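Local coordinates for phosphonomutase (Burkholderia cenocepacia J2315, PDB 4MG4), which belongs to the phosphoenolpyruvate phosphomutase family and folds as an eight-stranded beta/alpha barrel of the TIM type, at residues Asn158-Val163 and Gly194-Gly199. Numbering follows the deposited sequence.
Sequences NARTDV and GLFVPG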
ATOM      1  N   ASN A 158       4.373  16.601 -18.171  1.00  8.73           N
ATOM      2  CA  ASN A 158       5.121  17.427 -17.215  1.00  8.35           C
ATOM      3  C   ASN A 158       6.577  16.960 -17.339  1.00  8.62           C
ATOM      4  O   ASN A 158       6.920  15.891 -16.901  1.00  8.65           O
ATOM      5  CB  ASN A 158       4.579  17.212 -15.808  1.00  8.46           C
ATOM      6  CG  ASN A 158       5.031  18.263 -14.810  1.00  8.66           C
ATOM      7  OD1 ASN A 158       5.183  19.438 -15.138  1.00  9.29           O
ATOM      8  ND2 ASN A 158       5.137  17.852 -13.547  1.00  8.35           N
ATOM      9  N   ALA A 159       7.438  17.766 -17.978  1.00  8.54           N
ATOM     10  CA  ALA A 159       8.827  17.406 -18.241  1.00  8.66           C
ATOM     11  C   ALA A 159       9.657  17.751 -17.034  1.00  8.96           C
ATOM     12  O   ALA A 159       9.758  18.925 -16.658  1.00  9.64           O
ATOM     13  CB  ALA A 159       9.391  18.148 -19.483  1.00  8.67           C
ATOM     14  N   ARG A 160      10.186  16.719 -16.380  1.00  9.49           N
ATOM     15  CA  ARG A 160      11.033  16.865 -15.227  1.00  9.92           C
ATOM     16  C   ARG A 160      12.473  17.006 -15.674  1.00 10.19           C
ATOM     17  O   ARG A 160      12.961  16.232 -16.497  1.00 10.95           O
ATOM     18  CB  ARG A 160      10.921  15.603 -14.385  1.00 10.69           C
ATOM     19  CG  ARG A 160      11.881  15.623 -13.226  1.00 11.46           C
ATOM     20  CD  ARG A 160      11.632  14.484 -12.254  1.00 11.80           C
ATOM     21  NE  ARG A 160      12.759  14.336 -11.362  1.00 13.16           N
ATOM     22  CZ  ARG A 160      12.711  13.748 -10.150  1.00 16.46           C
ATOM     23  NH1 ARG A 160      11.562  13.285  -9.667  1.00 16.86           N
ATOM     24  NH2 ARG A 160      13.823  13.670  -9.410  1.00 17.71           N
ATOM     25  N   THR A 161      13.129  18.029 -15.178  1.00 10.30           N
ATOM     26  CA  THR A 161      14.564  18.192 -15.415  1.00 10.78           C
ATOM     27  C   THR A 161      15.306  18.037 -14.107  1.00 12.05           C
ATOM     28  O   THR A 161      14.866  18.563 -13.075  1.00 12.37           O
ATOM     29  CB  THR A 161      14.963  19.510 -16.119  1.00 10.71           C
ATOM     30  OG1 THR A 161      16.364  19.470 -16.372  1.00 10.99           O
ATOM     31  CG2 THR A 161      14.624  20.756 -15.345  1.00 10.70           C
ATOM     32  N   ASP A 162      16.390  17.266 -14.146  1.00 12.07           N
ATOM     33  CA  ASP A 162      17.176  17.024 -12.944  1.00 13.08           C
ATOM     34  C   ASP A 162      18.369  17.943 -12.744  1.00 13.65           C
ATOM     35  O   ASP A 162      19.215  17.645 -11.900  1.00 15.30           O
ATOM     36  CB  ASP A 162      17.567  15.568 -12.910  1.00 14.45           C
ATOM     37  CG  ASP A 162      16.422  14.659 -12.515  1.00 15.21           C
ATOM     38  OD1 ASP A 162      15.418  15.096 -11.921  1.00 17.06           O
ATOM     39  OD2 ASP A 162      16.535  13.453 -12.786  1.00 20.49           O
ATOM     40  N   VAL A 163      18.442  19.064 -13.457  1.00 13.02           N
ATOM     41  CA  VAL A 163      19.589  19.984 -13.341  1.00 13.42           C
ATOM     42  C   VAL A 163      19.869  20.321 -11.897  1.00 14.85           C
ATOM     43  O   VAL A 163      21.042  20.272 -11.458  1.00 15.07           O
ATOM     44  CB  VAL A 163      19.384  21.275 -14.165  1.00 13.42           C
ATOM     45  CG1 VAL A 163      20.479  22.325 -13.882  1.00 13.48           C
ATOM     46  CG2 VAL A 163      19.392  20.930 -15.633  1.00 13.59           C
ATOM     47  N   GLY A 194       4.304  21.163 -19.093  1.00  8.85           N
ATOM     48  CA  GLY A 194       4.738  21.722 -17.831  1.00  8.95           C
ATOM     49  C   GLY A 194       6.197  21.417 -17.606  1.00  8.47           C
ATOM     50  O   GLY A 194       6.779  20.588 -18.262  1.00  8.20           O
ATOM     51  N   LEU A 195       6.822  22.156 -16.699  1.00  8.53           N
ATOM     52  CA  LEU A 195       8.224  21.929 -16.325  1.00  9.38           C
ATOM     53  C   LEU A 195       8.279  21.638 -14.842  1.00  9.11           C
ATOM     54  O   LEU A 195       7.790  22.459 -14.045  1.00  9.79           O
ATOM     55  CB  LEU A 195       9.059  23.180 -16.572  1.00 10.14           C
ATOM     56  CG  LEU A 195      10.552  23.129 -16.259  1.00 10.96           C
ATOM     57  CD1 LEU A 195      11.227  22.215 -17.305  1.00 11.46           C
ATOM     58  CD2 LEU A 195      11.077  24.552 -16.198  1.00 11.14           C
ATOM     59  N   PHE A 196       8.891  20.542 -14.447  1.00  9.05           N
ATOM     60  CA  PHE A 196       9.090  20.182 -13.056  1.00  9.62           C
ATOM     61  C   PHE A 196      10.618  20.253 -12.734  1.00 10.31           C
ATOM     62  O   PHE A 196      11.443  19.622 -13.403  1.00  9.65           O
ATOM     63  CB  PHE A 196       8.527  18.781 -12.796  1.00  9.64           C
ATOM     64  CG  PHE A 196       8.730  18.237 -11.401  1.00 10.10           C
ATOM     65  CD1 PHE A 196       8.674  19.072 -10.284  1.00 10.26           C
ATOM     66  CD2 PHE A 196       8.892  16.890 -11.204  1.00 10.05           C
ATOM     67  CE1 PHE A 196       8.750  18.542  -8.982  1.00 10.63           C
ATOM     68  CE2 PHE A 196       9.054  16.362  -9.937  1.00 10.38           C
ATOM     69  CZ  PHE A 196       8.985  17.201  -8.826  1.00 10.72           C
ATOM     70  N   VAL A 197      10.966  21.078 -11.740  1.00 10.20           N
ATOM     71  CA  VAL A 197      12.354  21.317 -11.340  1.00 11.31           C
ATOM     72  C   VAL A 197      12.520  20.929  -9.843  1.00 12.08           C
ATOM     73  O   VAL A 197      12.553  21.807  -8.982  1.00 12.59           O
ATOM     74  CB  VAL A 197      12.788  22.785 -11.591  1.00 11.84           C
ATOM     75  CG1 VAL A 197      14.297  22.918 -11.344  1.00 12.59           C
ATOM     76  CG2 VAL A 197      12.455  23.162 -13.013  1.00 11.99           C
ATOM     77  N   PRO A 198      12.623  19.635  -9.550  1.00 11.96           N
ATOM     78  CA  PRO A 198      12.881  19.241  -8.171  1.00 13.22           C
ATOM     79  C   PRO A 198      14.240  19.649  -7.700  1.00 13.79           C
ATOM     80  O   PRO A 198      15.159  19.887  -8.515  1.00 16.16           O
ATOM     81  CB  PRO A 198      12.743  17.713  -8.224  1.00 13.05           C
ATOM     82  CG  PRO A 198      13.024  17.320  -9.627  1.00 13.19           C
ATOM     83  CD  PRO A 198      12.442  18.456 -10.419  1.00 12.08           C
ATOM     84  N   GLY A 199      14.379  19.766  -6.392  1.00 13.06           N
ATOM     85  CA  GLY A 199      15.649  20.141  -5.831  1.00 14.19           C
ATOM     86  C   GLY A 199      15.914  21.609  -5.771  1.00 14.32           C
ATOM     87  O   GLY A 199      16.935  22.022  -5.243  1.00 17.66           O
TER
HETATM   88  O   HOH W   1      16.068  19.837 -11.007  1.00 10.59           O
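In this TIM-type barrel, the neighbouring parallel strands 156-160 and 194-196, joined through helix 174-190 in a beta-alpha-beta crossover, pair N158 with G194, A159 with L195 and R160 with F196. Three backbone bonds define the register: A159 N to G194 O, F196 N to A159 O (171° at the hydrogen) and T161 N to F196 O, each 2.9 Å. Beyond the last one the backbones diverge, and a water donates to both T161 O and P198 O.

N158, R160 and F196 put their side chains on the barrel-interior face. With CG anti to the backbone N (chi1 175°) and the chain extended to NE, R160 runs alongside the F196 ring, R160 CD 3.8 Å from F196 CD2, and its guanidinium stands nearly perpendicular to that ring, 85° between planes. P198 wedges in: its CD lies over the ring centre of F196, while CG covers one guanidinium face, 3.5 Å from R160 NE. N158 ND2 approaches F196 CB at 3.6 Å and donates hydrogen bonds to N120 OD1 and N218 OD1 on flanking strands. On the helix-facing side, T161 CG2 meets V197 CG2 at 4.0 Å.

R160 NE donates in the guanidinium plane to the syn lone pair of D162 OD1 (2.8 Å). That salt bridge, the proline on one face and a cation-pi contact with F165 together probably restrict rotation of the guanidinium.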